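Local structure of aldose-aldose oxidoreductase (Caulobacter crescentus, 5A04) at residues A[265-270]-A[291-296]. The protein probably oxidises one aldose while reducing another, using a bound NADP(H) cofactor to pass hydride between the two sugars. Residues are numbered along the deposited sequence; the frame is centred on the assembly and turned at random.
Sequences TSYQGQ and NQFSAQ. With NDP (NADPH dihydro-nicotinamide-adenine-dinucleotide phosphate), chain G.
Tyr-267 meets Phe-293 with its inner atoms and the nicotinamide of NADPH with its outer ones. Tyr-267 CB lies 3.8 Å from Phe-293 CZ, and Tyr-267 CG sits a little farther from the same atom. Tyr-267 CD1 then makes the closest ring contact, 3.8 Å from Phe-293 CZ, and it lies in the plane of the Phe-293 ring, at that ring's edge. The two ring planes are inclined at 66°, an oblique pairing. Further out, Tyr-267 CE1 passes 3.6 Å from the cofactor amide oxygen O7N, which lies at the tyrosine's edge. At the tip, Tyr-267 OH comes to 3.2 Å from NDP C4N, the hydride-carrying carbon. Tyr-17 and Ile-21 of helix 16-22 touch both aromatic side chains.

Beside this aromatic pair, Gln-292 reaches from the first turn of helix 292-306 to the loop backbone. With its chain extended beyond CG (chi2 -176°), Gln-292 NE2 donates to Ser-266 O at 3.1 Å, in the carbonyl plane and on a lone pair, with an N-H...O angle of 159°. Gln-292 NE2 also makes a weak, bent bond to Tyr-267 O at 2.9 Å. Gln-292 CG lies over the centre of one face of the neighbouring Phe-293 ring. Gln-270 NE2 also donates to Ser-266 O, at 3.0 Å, while Gln-292 OE1 accepts from Arg-132, which also binds the cofactor. Asn-291 caps the helix through OD1, chiefly to Ser-294 N.

The contact thus joins the loop between strands 257-261 and 272-275 to a helix start of the C-terminal alpha/beta domain. Gln-292 NE2 grips the carbonyl oxygens before and after the Tyr-267 CA, firmly at Ser-266 and weakly at Tyr-267, while Phe-293 CZ packs against Tyr-267 CB and CD1. Together they probably help fix the hydroxyl near C4N, beside the bound glucose, where hydride transfer is expected.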
loop_
_atom_site.group_PDB
_atom_site.type_symbol
_atom_site.label_atom_id
_atom_site.label_comp_id
_atom_site.label_asym_id
_atom_site.label_seq_id
_atom_site.Cartn_x
_atom_site.Cartn_y
_atom_site.Cartn_z
ATOM N N THR A 265 14.869 2.234 -0.704
ATOM C CA THR A 265 15.913 1.868 0.271
ATOM C C THR A 265 16.916 0.897 -0.347
ATOM O O THR A 265 17.570 0.104 0.336
ATOM C CB THR A 265 15.285 1.255 1.543
ATOM O OG1 THR A 265 14.578 0.069 1.192
ATOM C CG2 THR A 265 14.309 2.252 2.197
ATOM N N SER A 266 17.028 0.973 -1.662
ATOM C CA SER A 266 17.983 0.162 -2.405
ATOM C C SER A 266 19.408 0.693 -2.225
ATOM O O SER A 266 19.605 1.764 -1.661
ATOM C CB SER A 266 17.599 0.155 -3.873
ATOM O OG SER A 266 17.399 1.483 -4.316
ATOM N N TYR A 267 20.399 -0.058 -2.695
ATOM C CA TYR A 267 21.797 0.373 -2.570
ATOM C C TYR A 267 22.061 1.626 -3.412
ATOM O O TYR A 267 22.853 2.495 -3.041
ATOM C CB TYR A 267 22.753 -0.756 -2.986
ATOM C CG TYR A 267 22.641 -2.043 -2.183
ATOM C CD1 TYR A 267 22.218 -2.037 -0.852
ATOM C CD2 TYR A 267 22.978 -3.269 -2.752
ATOM C CE1 TYR A 267 22.131 -3.216 -0.123
ATOM C CE2 TYR A 267 22.886 -4.453 -2.027
ATOM C CZ TYR A 267 22.457 -4.418 -0.714
ATOM O OH TYR A 267 22.363 -5.586 0.014
ATOM N N GLN A 268 21.398 1.699 -4.564
ATOM C CA GLN A 268 21.451 2.870 -5.421
ATOM C C GLN A 268 20.180 2.942 -6.264
ATOM O O GLN A 268 19.334 2.047 -6.211
ATOM C CB GLN A 268 22.685 2.819 -6.330
ATOM C CG GLN A 268 22.812 1.508 -7.100
ATOM C CD GLN A 268 24.115 1.408 -7.890
ATOM O OE1 GLN A 268 24.916 2.346 -7.919
ATOM N NE2 GLN A 268 24.330 0.266 -8.531
ATOM N N GLY A 269 20.052 4.003 -7.043
ATOM C CA GLY A 269 18.979 4.080 -8.026
ATOM C C GLY A 269 17.693 4.736 -7.556
ATOM O O GLY A 269 16.709 4.771 -8.307
ATOM N N GLN A 270 17.703 5.269 -6.334
ATOM C CA GLN A 270 16.554 6.013 -5.794
ATOM C C GLN A 270 15.995 7.046 -6.776
ATOM O O GLN A 270 16.748 7.775 -7.429
ATOM C CB GLN A 270 16.940 6.733 -4.497
ATOM C CG GLN A 270 16.806 5.888 -3.227
ATOM C CD GLN A 270 17.970 4.934 -3.004
ATOM O OE1 GLN A 270 18.869 4.800 -3.846
ATOM N NE2 GLN A 270 17.969 4.274 -1.847
ATOM N N ASN A 291 28.142 8.855 -0.070
ATOM C CA ASN A 291 27.134 7.814 -0.231
ATOM C C ASN A 291 26.646 7.299 1.122
ATOM O O ASN A 291 27.322 7.467 2.143
ATOM C CB ASN A 291 27.700 6.663 -1.063
ATOM C CG ASN A 291 28.787 5.892 -0.322
ATOM O OD1 ASN A 291 28.487 5.023 0.492
ATOM N ND2 ASN A 291 30.057 6.217 -0.595
ATOM N N GLN A 292 25.482 6.655 1.118
ATOM C CA GLN A 292 24.852 6.231 2.374
ATOM C C GLN A 292 25.718 5.276 3.213
ATOM O O GLN A 292 25.614 5.270 4.442
ATOM C CB GLN A 292 23.493 5.570 2.088
ATOM C CG GLN A 292 23.563 4.310 1.218
ATOM C CD GLN A 292 22.184 3.743 0.893
ATOM O OE1 GLN A 292 21.332 3.620 1.778
ATOM N NE2 GLN A 292 21.956 3.410 -0.384
ATOM N N PHE A 293 26.550 4.462 2.568
ATOM C CA PHE A 293 27.339 3.466 3.296
ATOM C C PHE A 293 28.489 4.137 4.035
ATOM O O PHE A 293 28.663 3.950 5.239
ATOM C CB PHE A 293 27.857 2.385 2.336
ATOM C CG PHE A 293 26.776 1.786 1.493
ATOM C CD1 PHE A 293 25.918 0.827 2.014
ATOM C CD2 PHE A 293 26.591 2.208 0.191
ATOM C CE1 PHE A 293 24.902 0.297 1.234
ATOM C CE2 PHE A 293 25.577 1.676 -0.596
ATOM C CZ PHE A 293 24.731 0.721 -0.069
ATOM N N SER A 294 29.276 4.924 3.308
ATOM C CA SER A 294 30.364 5.675 3.924
ATOM C C SER A 294 29.842 6.647 4.970
ATOM O O SER A 294 30.476 6.858 6.008
ATOM C CB SER A 294 31.145 6.445 2.852
ATOM O OG SER A 294 31.561 5.551 1.832
ATOM N N ALA A 295 28.697 7.259 4.686
ATOM C CA ALA A 295 28.066 8.153 5.657
ATOM C C ALA A 295 27.664 7.415 6.941
ATOM O O ALA A 295 27.788 7.949 8.046
ATOM C CB ALA A 295 26.851 8.824 5.036
ATOM N N GLN A 296 27.157 6.202 6.790
ATOM C CA GLN A 296 26.749 5.412 7.956
ATOM C C GLN A 296 27.978 5.095 8.812
ATOM O O GLN A 296 27.965 5.279 10.033
ATOM C CB GLN A 296 26.040 4.121 7.514
ATOM C CG GLN A 296 25.646 3.214 8.688
ATOM C CD GLN A 296 25.295 1.814 8.234
ATOM O OE1 GLN A 296 24.216 1.584 7.707
ATOM N NE2 GLN A 296 26.204 0.869 8.448
HETATM P PA NDP G . 25.788 -13.763 4.064
HETATM O O1A NDP G . 25.230 -15.128 4.270
HETATM O O2A NDP G . 26.096 -13.307 2.665
HETATM O O5B NDP G . 27.147 -13.557 4.968
HETATM C C5B NDP G . 26.893 -13.981 6.277
HETATM C C4B NDP G . 28.280 -14.212 6.895
HETATM O O4B NDP G . 28.188 -14.354 8.314
HETATM C C3B NDP G . 28.882 -15.527 6.346
HETATM O O3B NDP G . 29.556 -15.316 5.146
HETATM C C2B NDP G . 29.926 -15.832 7.427
HETATM O O2B NDP G . 31.011 -15.118 7.293
HETATM C C1B NDP G . 29.196 -15.259 8.717
HETATM N N9A NDP G . 28.612 -16.319 9.544
HETATM C C8A NDP G . 28.926 -16.615 10.866
HETATM N N7A NDP G . 28.236 -17.666 11.349
HETATM C C5A NDP G . 27.431 -18.074 10.282
HETATM C C6A NDP G . 26.486 -19.108 10.153
HETATM N N6A NDP G . 26.222 -19.943 11.216
HETATM N N1A NDP G . 25.807 -19.316 8.983
HETATM C C2A NDP G . 26.126 -18.436 7.962
HETATM N N3A NDP G . 26.986 -17.413 7.938
HETATM C C4A NDP G . 27.649 -17.247 9.136
HETATM O O3 NDP G . 24.585 -12.833 4.730
HETATM P PN NDP G . 24.548 -11.266 4.288
HETATM O O1N NDP G . 25.861 -10.601 4.375
HETATM O O2N NDP G . 23.515 -10.981 3.221
HETATM O O5D NDP G . 23.666 -10.638 5.673
HETATM C C5D NDP G . 24.404 -10.677 6.863
HETATM C C4D NDP G . 23.780 -9.622 7.818
HETATM O O4D NDP G . 23.763 -8.333 7.131
HETATM C C3D NDP G . 22.275 -9.949 8.145
HETATM O O3D NDP G . 21.968 -9.529 9.488
HETATM C C2D NDP G . 21.503 -9.079 7.164
HETATM O O2D NDP G . 20.249 -8.667 7.682
HETATM C C1D NDP G . 22.447 -7.829 7.088
HETATM N N1N NDP G . 22.306 -7.163 5.791
HETATM C C2N NDP G . 22.047 -5.803 5.735
HETATM C C3N NDP G . 21.945 -5.194 4.517
HETATM C C7N NDP G . 21.667 -3.760 4.452
HETATM O O7N NDP G . 21.399 -3.187 3.380
HETATM N N7N NDP G . 21.713 -3.009 5.623
HETATM C C4N NDP G . 22.099 -5.936 3.234
HETATM C C5N NDP G . 22.330 -7.378 3.402
HETATM C C6N NDP G . 22.432 -7.929 4.610
HETATM P P2B NDP G . 32.524 -15.888 7.590
HETATM O O1X NDP G . 32.279 -16.452 8.970
HETATM O O2X NDP G . 32.524 -16.866 6.455
HETATM O O3X NDP G . 33.504 -14.721 7.497
#